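Local coordinates for alcohol dehydrogenase, zinc-containing (Thermotoga maritima, PDB 1VJ0), which probably works as a zinc-dependent oxidoreductase of the medium-chain alcohol dehydrogenase family, each subunit holding two zinc ions, at residues A[34-42]-A[140-148]; A[21-32]-A[356-364]. All coordinates share one frame; numbering follows the deposited sequence.

Contact 1: residues A[34-42]-A[140-148]; sequences EFEISDIPR and SEYPHLRGC
Leu145 fills the apolar centre here, parting its two methyls between Phe35 and Ile37 on the N-terminal beta hairpin of this GroES-like domain. CD2 lies over one face of the Phe35 ring, 4.2 Å from its centroid, a CH-pi contact, while CD1 meets Ile37 CG1 end-on at 3.6 Å. With CG turned anti to its carbonyl carbon (chi1 -58°), Phe35 also swings its ring against His144, the planes inclined at 36° and Phe35 CD2 lying 3.7 Å from His144 CD2. The imidazole is tied to its own loop, since ND1 bonds to Cys139 O. Putting an alanine at Phe35 would probably open a gap beside Leu145 CD2 and leave the His144 imidazole without the aromatic ring it packs against. Further along, Pro143, entered through a cis peptide, meets Pro41, its CG 4.0 Å from Pro41 CD. The polar edge belongs to Tyr142, whose side chain reaches the turn where strand 31-37 runs out, with Glu36 O lying in the ring plane at its rim. Ser38 N-H donates a hydrogen bond to Tyr142 OH, which in turn donates to a lone pair of Asp39 O, in the carbonyl plane, with the two oxygens only 2.5 Å apart.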
loop_
_atom_site.group_PDB
_atom_site.type_symbol
_atom_site.label_atom_id
_atom_site.label_comp_id
_atom_site.label_asym_id
_atom_site.label_seq_id
_atom_site.Cartn_x
_atom_site.Cartn_y
_atom_site.Cartn_z
ATOM N N GLU A 34 -34.518 -32.954 -18.488
ATOM C CA GLU A 34 -33.729 -32.976 -19.717
ATOM C C GLU A 34 -34.005 -31.729 -20.509
ATOM O O GLU A 34 -35.092 -31.161 -20.403
ATOM C CB GLU A 34 -34.056 -34.227 -20.513
ATOM C CG GLU A 34 -33.585 -35.461 -19.784
ATOM C CD GLU A 34 -33.985 -36.741 -20.486
ATOM O OE1 GLU A 34 -34.801 -36.687 -21.442
ATOM O OE2 GLU A 34 -33.497 -37.800 -20.073
ATOM N N PHE A 35 -32.998 -31.287 -21.276
ATOM C CA PHE A 35 -33.069 -30.042 -22.074
ATOM C C PHE A 35 -32.445 -30.302 -23.446
ATOM O O PHE A 35 -31.578 -31.129 -23.564
ATOM C CB PHE A 35 -32.293 -28.920 -21.421
ATOM C CG PHE A 35 -32.741 -28.598 -20.031
ATOM C CD1 PHE A 35 -32.234 -29.298 -18.941
ATOM C CD2 PHE A 35 -33.653 -27.593 -19.807
ATOM C CE1 PHE A 35 -32.678 -28.992 -17.639
ATOM C CE2 PHE A 35 -34.083 -27.258 -18.504
ATOM C CZ PHE A 35 -33.613 -27.966 -17.435
ATOM N N GLU A 36 -32.881 -29.609 -24.493
ATOM C CA GLU A 36 -32.224 -29.771 -25.793
ATOM C C GLU A 36 -31.634 -28.406 -26.104
ATOM O O GLU A 36 -32.330 -27.384 -26.071
ATOM C CB GLU A 36 -33.193 -30.256 -26.903
ATOM C CG GLU A 36 -32.588 -30.098 -28.311
ATOM C CD GLU A 36 -33.412 -30.664 -29.456
ATOM O OE1 GLU A 36 -34.589 -31.021 -29.235
ATOM O OE2 GLU A 36 -32.875 -30.751 -30.599
ATOM N N ILE A 37 -30.335 -28.363 -26.352
ATOM C CA ILE A 37 -29.667 -27.079 -26.537
ATOM C C ILE A 37 -29.306 -26.987 -28.019
ATOM O O ILE A 37 -28.642 -27.882 -28.542
ATOM C CB ILE A 37 -28.413 -26.911 -25.659
ATOM C CG1 ILE A 37 -28.673 -27.129 -24.148
ATOM C CG2 ILE A 37 -27.848 -25.551 -25.897
ATOM C CD1 ILE A 37 -29.843 -26.301 -23.549
ATOM N N SER A 38 -29.824 -25.950 -28.697
ATOM C CA SER A 38 -29.511 -25.688 -30.107
ATOM C C SER A 38 -28.695 -24.402 -30.120
ATOM O O SER A 38 -27.501 -24.420 -29.800
ATOM C CB SER A 38 -30.783 -25.604 -30.921
ATOM O OG SER A 38 -30.484 -25.300 -32.274
ATOM N N ASP A 39 -29.341 -23.281 -30.362
ATOM C CA ASP A 39 -28.689 -22.001 -30.390
ATOM C C ASP A 39 -28.267 -21.528 -28.971
ATOM O O ASP A 39 -28.890 -21.914 -27.995
ATOM C CB ASP A 39 -29.661 -21.018 -31.041
ATOM C CG ASP A 39 -28.955 -19.907 -31.693
ATOM O OD1 ASP A 39 -27.716 -19.825 -31.492
ATOM O OD2 ASP A 39 -29.511 -19.063 -32.432
ATOM N N ILE A 40 -27.170 -20.772 -28.852
ATOM C CA ILE A 40 -26.813 -20.091 -27.602
ATOM C C ILE A 40 -26.570 -18.582 -27.870
ATOM O O ILE A 40 -26.276 -18.209 -29.021
ATOM C CB ILE A 40 -25.577 -20.759 -26.918
ATOM C CG1 ILE A 40 -24.305 -20.721 -27.797
ATOM C CG2 ILE A 40 -25.882 -22.217 -26.583
ATOM C CD1 ILE A 40 -23.114 -21.473 -27.183
ATOM N N PRO A 41 -26.701 -17.724 -26.860
ATOM C CA PRO A 41 -26.505 -16.293 -27.085
ATOM C C PRO A 41 -25.139 -15.974 -27.682
ATOM O O PRO A 41 -24.136 -16.649 -27.365
ATOM C CB PRO A 41 -26.673 -15.706 -25.692
ATOM C CG PRO A 41 -27.562 -16.663 -25.061
ATOM C CD PRO A 41 -27.091 -17.997 -25.465
ATOM N N ARG A 42 -25.106 -14.958 -28.517
ATOM C CA ARG A 42 -23.873 -14.525 -29.137
ATOM C C ARG A 42 -22.732 -14.397 -28.135
ATOM O O ARG A 42 -22.843 -13.767 -27.089
ATOM C CB ARG A 42 -24.085 -13.207 -29.884
ATOM C CG ARG A 42 -22.962 -12.839 -30.826
ATOM C CD ARG A 42 -22.986 -11.370 -31.242
ATOM N NE ARG A 42 -24.100 -11.152 -32.185
ATOM C CZ ARG A 42 -25.028 -10.173 -32.122
ATOM N NH1 ARG A 42 -25.018 -9.234 -31.173
ATOM N NH2 ARG A 42 -25.963 -10.131 -33.055
ATOM N N SER A 140 -35.386 -20.970 -15.988
ATOM C CA SER A 140 -36.609 -21.137 -16.754
ATOM C C SER A 140 -36.520 -20.543 -18.191
ATOM O O SER A 140 -37.163 -21.048 -19.089
ATOM C CB SER A 140 -37.831 -20.616 -15.974
ATOM O OG SER A 140 -37.699 -19.245 -15.823
ATOM N N GLU A 141 -35.739 -19.495 -18.404
ATOM C CA GLU A 141 -35.580 -18.922 -19.762
ATOM C C GLU A 141 -34.478 -19.669 -20.513
ATOM O O GLU A 141 -33.393 -19.864 -19.967
ATOM C CB GLU A 141 -35.229 -17.422 -19.733
ATOM C CG GLU A 141 -34.351 -16.940 -18.573
ATOM C CD GLU A 141 -35.044 -16.959 -17.186
ATOM O OE1 GLU A 141 -36.176 -16.435 -17.082
ATOM O OE2 GLU A 141 -34.457 -17.500 -16.204
ATOM N N TYR A 142 -34.756 -20.053 -21.756
ATOM C CA TYR A 142 -33.773 -20.703 -22.631
ATOM C C TYR A 142 -32.554 -19.785 -22.694
ATOM O O TYR A 142 -32.763 -18.593 -22.754
ATOM C CB TYR A 142 -34.389 -20.897 -24.037
ATOM C CG TYR A 142 -33.457 -21.617 -24.997
ATOM C CD1 TYR A 142 -32.540 -20.889 -25.775
ATOM C CD2 TYR A 142 -33.420 -22.996 -25.050
ATOM C CE1 TYR A 142 -31.666 -21.521 -26.628
ATOM C CE2 TYR A 142 -32.545 -23.647 -25.892
ATOM C CZ TYR A 142 -31.676 -22.905 -26.694
ATOM O OH TYR A 142 -30.781 -23.546 -27.529
ATOM N N PRO A 143 -31.316 -20.300 -22.636
ATOM C CA PRO A 143 -30.984 -21.720 -22.844
ATOM C C PRO A 143 -30.879 -22.527 -21.530
ATOM O O PRO A 143 -30.384 -23.631 -21.558
ATOM C CB PRO A 143 -29.642 -21.639 -23.555
ATOM C CG PRO A 143 -28.989 -20.435 -22.895
ATOM C CD PRO A 143 -30.095 -19.469 -22.703
ATOM N N HIS A 144 -31.412 -21.970 -20.426
ATOM C CA HIS A 144 -31.702 -22.709 -19.162
ATOM C C HIS A 144 -30.531 -23.052 -18.243
ATOM O O HIS A 144 -30.645 -22.915 -17.016
ATOM C CB HIS A 144 -32.450 -24.011 -19.444
ATOM C CG HIS A 144 -33.651 -23.847 -20.325
ATOM N ND1 HIS A 144 -34.755 -23.106 -19.946
ATOM C CD2 HIS A 144 -33.929 -24.339 -21.566
ATOM C CE1 HIS A 144 -35.652 -23.126 -20.925
ATOM N NE2 HIS A 144 -35.183 -23.871 -21.913
ATOM N N LEU A 145 -29.424 -23.512 -18.830
ATOM C CA LEU A 145 -28.300 -24.127 -18.100
ATOM C C LEU A 145 -27.362 -23.075 -17.530
ATOM O O LEU A 145 -26.329 -22.723 -18.144
ATOM C CB LEU A 145 -27.548 -25.109 -19.042
ATOM C CG LEU A 145 -28.415 -26.174 -19.727
ATOM C CD1 LEU A 145 -27.613 -26.989 -20.695
ATOM C CD2 LEU A 145 -29.145 -27.081 -18.708
ATOM N N ARG A 146 -27.722 -22.566 -16.339
ATOM C CA ARG A 146 -27.005 -21.447 -15.737
ATOM C C ARG A 146 -26.453 -21.822 -14.354
ATOM O O ARG A 146 -26.176 -20.949 -13.530
ATOM C CB ARG A 146 -27.868 -20.193 -15.656
ATOM C CG ARG A 146 -28.305 -19.632 -16.992
ATOM C CD ARG A 146 -27.200 -19.379 -17.976
ATOM N NE ARG A 146 -27.709 -18.553 -19.088
ATOM C CZ ARG A 146 -26.943 -17.977 -19.997
ATOM N NH1 ARG A 146 -25.629 -18.145 -19.966
ATOM N NH2 ARG A 146 -27.494 -17.257 -20.955
ATOM N N GLY A 147 -26.256 -23.122 -14.149
ATOM C CA GLY A 147 -25.690 -23.659 -12.929
ATOM C C GLY A 147 -24.932 -24.951 -13.218
ATOM O O GLY A 147 -25.080 -25.508 -14.295
ATOM N N CYS A 148 -24.114 -25.398 -12.259
ATOM C CA CYS A 148 -23.215 -26.512 -12.494
ATOM C C CYS A 148 -23.777 -27.900 -12.166
ATOM O O CYS A 148 -23.142 -28.892 -12.510
ATOM C CB CYS A 148 -21.927 -26.297 -11.696
ATOM S SG CYS A 148 -21.036 -24.833 -12.266
#

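Contact 2: residues A[21-32]-A[356-364]; sequences MVLEKFNQPLVY and LKEANKALE
Met21 and Leu30 lie on the two arms of a beta hairpin and face segment 356-364, with the CA of Met21 nearest that of Lys357 and the CA of Leu30 nearest that of Asn360. The arms are antiparallel, Val22 and Val31 exchanging both backbone bonds, and the connecting loop carries a type II turn from Lys25 to Gln28. On the other side, a short 3-10 segment at 356-357 leads through Glu358, the N-cap residue, into the helix.

The main polar grip is the Asn360 amide, set against the backbone of Leu30 and bonding to both its polar atoms. OD1 takes the N-H of Leu30 on a lone pair at 2.8 Å from Leu30 N, and ND2 returns a nearly straight bond (164°) to Leu30 O, 3.1 Å away and exactly in the amide plane. Two bonds to one residue fix the flip of the amide. Leu30 CD1 packs on Ala359 CB at 3.8 Å, and the Leu30 and Leu363 side chains cross at about a right angle. Met21, bent at both chi2 and chi3, lays CG against Leu356 CD1 and curls CE back toward Lys357 O and Asn360 ND2. At the outer end the extended Lys357 chain brings CE to 3.4 Å from Tyr32 CE1, and one water joins Lys357 NZ to Tyr32 OH, which also bonds Glu34.

Helix 359-368 is thus held between the hairpin and strands 352-355 and 374-377, which Ala362 touches, while Leu363 and Leu30 both reach helix 56-62, just beyond the zinc ligand Cys55.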
loop_
_atom_site.group_PDB
_atom_site.type_symbol
_atom_site.label_atom_id
_atom_site.label_comp_id
_atom_site.label_asym_id
_atom_site.label_seq_id
_atom_site.Cartn_x
_atom_site.Cartn_y
_atom_site.Cartn_z
ATOM N N MET A 21 -30.290 -31.228 -12.457
ATOM C CA MET A 21 -31.062 -31.379 -11.248
ATOM C C MET A 21 -31.532 -29.996 -10.840
ATOM O O MET A 21 -30.733 -29.148 -10.486
ATOM C CB MET A 21 -30.214 -32.016 -10.152
ATOM C CG MET A 21 -29.802 -33.432 -10.500
ATOM S SD MET A 21 -31.155 -34.614 -10.710
ATOM C CE MET A 21 -31.663 -34.806 -9.013
ATOM N N VAL A 22 -32.845 -29.812 -10.942
ATOM C CA VAL A 22 -33.502 -28.527 -10.820
ATOM C C VAL A 22 -34.163 -28.397 -9.435
ATOM O O VAL A 22 -34.851 -29.288 -9.001
ATOM C CB VAL A 22 -34.526 -28.387 -11.947
ATOM C CG1 VAL A 22 -35.294 -27.051 -11.877
ATOM C CG2 VAL A 22 -33.794 -28.571 -13.305
ATOM N N LEU A 23 -33.944 -27.255 -8.798
ATOM C CA LEU A 23 -34.710 -26.822 -7.643
ATOM C C LEU A 23 -35.948 -26.096 -8.149
ATOM O O LEU A 23 -35.830 -25.028 -8.771
ATOM C CB LEU A 23 -33.883 -25.835 -6.822
ATOM C CG LEU A 23 -34.509 -25.312 -5.512
ATOM C CD1 LEU A 23 -34.698 -26.460 -4.493
ATOM C CD2 LEU A 23 -33.620 -24.299 -4.957
ATOM N N GLU A 24 -37.118 -26.672 -7.870
ATOM C CA GLU A 24 -38.409 -26.113 -8.284
ATOM C C GLU A 24 -39.123 -25.379 -7.171
ATOM O O GLU A 24 -39.831 -24.394 -7.429
ATOM C CB GLU A 24 -39.361 -27.239 -8.653
ATOM C CG GLU A 24 -38.972 -28.137 -9.789
ATOM C CD GLU A 24 -40.142 -29.074 -10.053
ATOM O OE1 GLU A 24 -40.431 -29.957 -9.189
ATOM O OE2 GLU A 24 -40.851 -28.826 -11.050
ATOM N N LYS A 25 -38.987 -25.926 -5.958
ATOM C CA LYS A 25 -39.607 -25.398 -4.715
ATOM C C LYS A 25 -38.628 -25.623 -3.555
ATOM O O LYS A 25 -37.978 -26.681 -3.459
ATOM C CB LYS A 25 -40.885 -26.155 -4.370
ATOM C CG LYS A 25 -41.910 -26.321 -5.467
ATOM C CD LYS A 25 -43.243 -26.728 -4.867
ATOM C CE LYS A 25 -44.094 -27.596 -5.845
ATOM N NZ LYS A 25 -45.272 -28.263 -5.185
ATOM N N PHE A 26 -38.542 -24.669 -2.650
ATOM C CA PHE A 26 -37.603 -24.817 -1.527
ATOM C C PHE A 26 -38.016 -25.999 -0.659
ATOM O O PHE A 26 -39.202 -26.346 -0.569
ATOM C CB PHE A 26 -37.502 -23.530 -0.709
ATOM C CG PHE A 26 -37.007 -22.356 -1.496
ATOM C CD1 PHE A 26 -35.781 -22.388 -2.118
ATOM C CD2 PHE A 26 -37.770 -21.194 -1.602
ATOM C CE1 PHE A 26 -35.333 -21.311 -2.839
ATOM C CE2 PHE A 26 -37.309 -20.099 -2.319
ATOM C CZ PHE A 26 -36.085 -20.155 -2.928
ATOM N N ASN A 27 -37.025 -26.677 -0.113
ATOM C CA ASN A 27 -37.215 -27.859 0.723
ATOM C C ASN A 27 -37.855 -29.070 0.064
ATOM O O ASN A 27 -38.280 -29.988 0.764
ATOM C CB ASN A 27 -38.031 -27.495 1.975
ATOM C CG ASN A 27 -37.388 -26.394 2.771
ATOM O OD1 ASN A 27 -36.304 -26.566 3.293
ATOM N ND2 ASN A 27 -38.061 -25.242 2.861
ATOM N N GLN A 28 -37.960 -29.089 -1.255
ATOM C CA GLN A 28 -38.454 -30.278 -1.958
ATOM C C GLN A 28 -37.303 -30.822 -2.805
ATOM O O GLN A 28 -36.516 -30.021 -3.373
ATOM C CB GLN A 28 -39.612 -29.924 -2.897
ATOM C CG GLN A 28 -40.912 -29.560 -2.216
ATOM C CD GLN A 28 -41.467 -30.666 -1.323
ATOM O OE1 GLN A 28 -41.968 -30.377 -0.255
ATOM N NE2 GLN A 28 -41.349 -31.923 -1.749
ATOM N N PRO A 29 -37.196 -32.144 -2.931
ATOM C CA PRO A 29 -36.072 -32.714 -3.663
ATOM C C PRO A 29 -35.804 -32.018 -5.028
ATOM O O PRO A 29 -36.742 -31.601 -5.729
ATOM C CB PRO A 29 -36.492 -34.166 -3.863
ATOM C CG PRO A 29 -37.401 -34.466 -2.721
ATOM C CD PRO A 29 -38.105 -33.185 -2.401
ATOM N N LEU A 30 -34.543 -31.880 -5.378
ATOM C CA LEU A 30 -34.183 -31.473 -6.743
ATOM C C LEU A 30 -34.718 -32.507 -7.729
ATOM O O LEU A 30 -34.674 -33.703 -7.468
ATOM C CB LEU A 30 -32.686 -31.403 -6.892
ATOM C CG LEU A 30 -31.918 -30.505 -5.939
ATOM C CD1 LEU A 30 -30.448 -30.496 -6.337
ATOM C CD2 LEU A 30 -32.434 -29.161 -6.007
ATOM N N VAL A 31 -35.213 -32.042 -8.862
ATOM C CA VAL A 31 -35.801 -32.947 -9.845
ATOM C C VAL A 31 -34.971 -33.016 -11.133
ATOM O O VAL A 31 -34.442 -31.996 -11.634
ATOM C CB VAL A 31 -37.266 -32.587 -10.165
ATOM C CG1 VAL A 31 -38.052 -32.467 -8.882
ATOM C CG2 VAL A 31 -37.363 -31.318 -10.928
ATOM N N TYR A 32 -34.849 -34.234 -11.630
ATOM C CA TYR A 32 -34.109 -34.529 -12.835
ATOM C C TYR A 32 -34.887 -34.000 -14.043
ATOM O O TYR A 32 -36.074 -34.239 -14.194
ATOM C CB TYR A 32 -33.867 -36.052 -12.927
ATOM C CG TYR A 32 -33.327 -36.478 -14.266
ATOM C CD1 TYR A 32 -31.972 -36.398 -14.554
ATOM C CD2 TYR A 32 -34.184 -36.908 -15.261
ATOM C CE1 TYR A 32 -31.477 -36.743 -15.834
ATOM C CE2 TYR A 32 -33.708 -37.263 -16.531
ATOM C CZ TYR A 32 -32.353 -37.168 -16.809
ATOM O OH TYR A 32 -31.893 -37.534 -18.053
ATOM N N LEU A 356 -24.135 -36.962 -10.544
ATOM C CA LEU A 356 -25.056 -35.780 -10.557
ATOM C C LEU A 356 -26.471 -36.112 -10.100
ATOM O O LEU A 356 -27.087 -35.354 -9.351
ATOM C CB LEU A 356 -25.120 -35.155 -11.963
ATOM C CG LEU A 356 -26.157 -34.073 -12.204
ATOM C CD1 LEU A 356 -26.032 -32.949 -11.166
ATOM C CD2 LEU A 356 -25.995 -33.595 -13.654
ATOM N N LYS A 357 -26.994 -37.248 -10.563
ATOM C CA LYS A 357 -28.341 -37.672 -10.212
ATOM C C LYS A 357 -28.589 -37.950 -8.728
ATOM O O LYS A 357 -29.757 -38.037 -8.316
ATOM C CB LYS A 357 -28.772 -38.877 -11.061
ATOM C CG LYS A 357 -29.026 -38.478 -12.541
ATOM C CD LYS A 357 -29.267 -39.740 -13.409
ATOM C CE LYS A 357 -29.496 -39.395 -14.901
ATOM N NZ LYS A 357 -29.526 -40.660 -15.795
ATOM N N GLU A 358 -27.519 -38.031 -7.940
ATOM C CA GLU A 358 -27.595 -38.090 -6.471
ATOM C C GLU A 358 -27.377 -36.731 -5.764
ATOM O O GLU A 358 -27.027 -36.654 -4.589
ATOM C CB GLU A 358 -26.621 -39.136 -5.985
ATOM C CG GLU A 358 -27.051 -40.545 -6.451
ATOM C CD GLU A 358 -26.320 -41.674 -5.761
ATOM O OE1 GLU A 358 -25.282 -41.439 -5.115
ATOM O OE2 GLU A 358 -26.778 -42.834 -5.846
ATOM N N ALA A 359 -27.632 -35.654 -6.493
ATOM C CA ALA A 359 -27.482 -34.319 -5.924
ATOM C C ALA A 359 -28.255 -34.146 -4.589
ATOM O O ALA A 359 -27.806 -33.413 -3.688
ATOM C CB ALA A 359 -27.831 -33.201 -6.984
ATOM N N ASN A 360 -29.400 -34.780 -4.440
ATOM C CA ASN A 360 -30.144 -34.623 -3.179
ATOM C C ASN A 360 -29.363 -35.228 -2.009
ATOM O O ASN A 360 -29.298 -34.647 -0.912
ATOM C CB ASN A 360 -31.549 -35.230 -3.286
ATOM C CG ASN A 360 -32.451 -34.384 -4.136
ATOM O OD1 ASN A 360 -32.745 -33.267 -3.766
ATOM N ND2 ASN A 360 -32.864 -34.896 -5.298
ATOM N N LYS A 361 -28.748 -36.390 -2.257
ATOM C CA LYS A 361 -27.910 -37.051 -1.246
ATOM C C LYS A 361 -26.666 -36.225 -0.932
ATOM O O LYS A 361 -26.292 -36.103 0.219
ATOM C CB LYS A 361 -27.526 -38.468 -1.747
ATOM C CG LYS A 361 -26.644 -39.298 -0.837
ATOM C CD LYS A 361 -27.259 -39.587 0.534
ATOM N N ALA A 362 -26.028 -35.646 -1.950
ATOM C CA ALA A 362 -24.930 -34.719 -1.737
ATOM C C ALA A 362 -25.269 -33.607 -0.763
ATOM O O ALA A 362 -24.505 -33.334 0.140
ATOM C CB ALA A 362 -24.471 -34.103 -3.050
ATOM N N LEU A 363 -26.382 -32.907 -0.980
ATOM C CA LEU A 363 -26.821 -31.853 -0.060
ATOM C C LEU A 363 -27.073 -32.412 1.349
ATOM O O LEU A 363 -26.731 -31.801 2.331
ATOM C CB LEU A 363 -28.083 -31.194 -0.592
ATOM C CG LEU A 363 -27.899 -30.368 -1.878
ATOM C CD1 LEU A 363 -29.229 -30.076 -2.582
ATOM C CD2 LEU A 363 -27.209 -29.071 -1.592
ATOM N N GLU A 364 -27.680 -33.578 1.426
ATOM C CA GLU A 364 -27.897 -34.226 2.715
ATOM C C GLU A 364 -26.561 -34.422 3.464
ATOM O O GLU A 364 -26.448 -34.081 4.649
ATOM C CB GLU A 364 -28.639 -35.528 2.485
ATOM C CG GLU A 364 -28.851 -36.358 3.732
ATOM C CD GLU A 364 -29.162 -37.805 3.386
ATOM O OE1 GLU A 364 -30.262 -38.034 2.812
ATOM O OE2 GLU A 364 -28.278 -38.684 3.662
HETATM O O HOH W 1 -29.918 -39.355 -18.076
#

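How the contacts relate
From the N terminus, strand 16-22 turns through the loop at 23-30 into strand 31-37, and this hairpin serves both contacts. Contact 1 comes where the second strand ends: 34-42 meets the loop at 140-148, closing a span of 97 residues that includes the ligands of one zinc and three of the four ligands of the other. Contact 2 closes a far longer loop, joining 21-32 to 356-364 near the C terminus, and contact 1 nests wholly inside it. Their centres lie about 19 Å apart, yet they touch where Phe35 packs on Val22. Together they tie the hairpin to the loop before strand 152-155 and to helix 359-368.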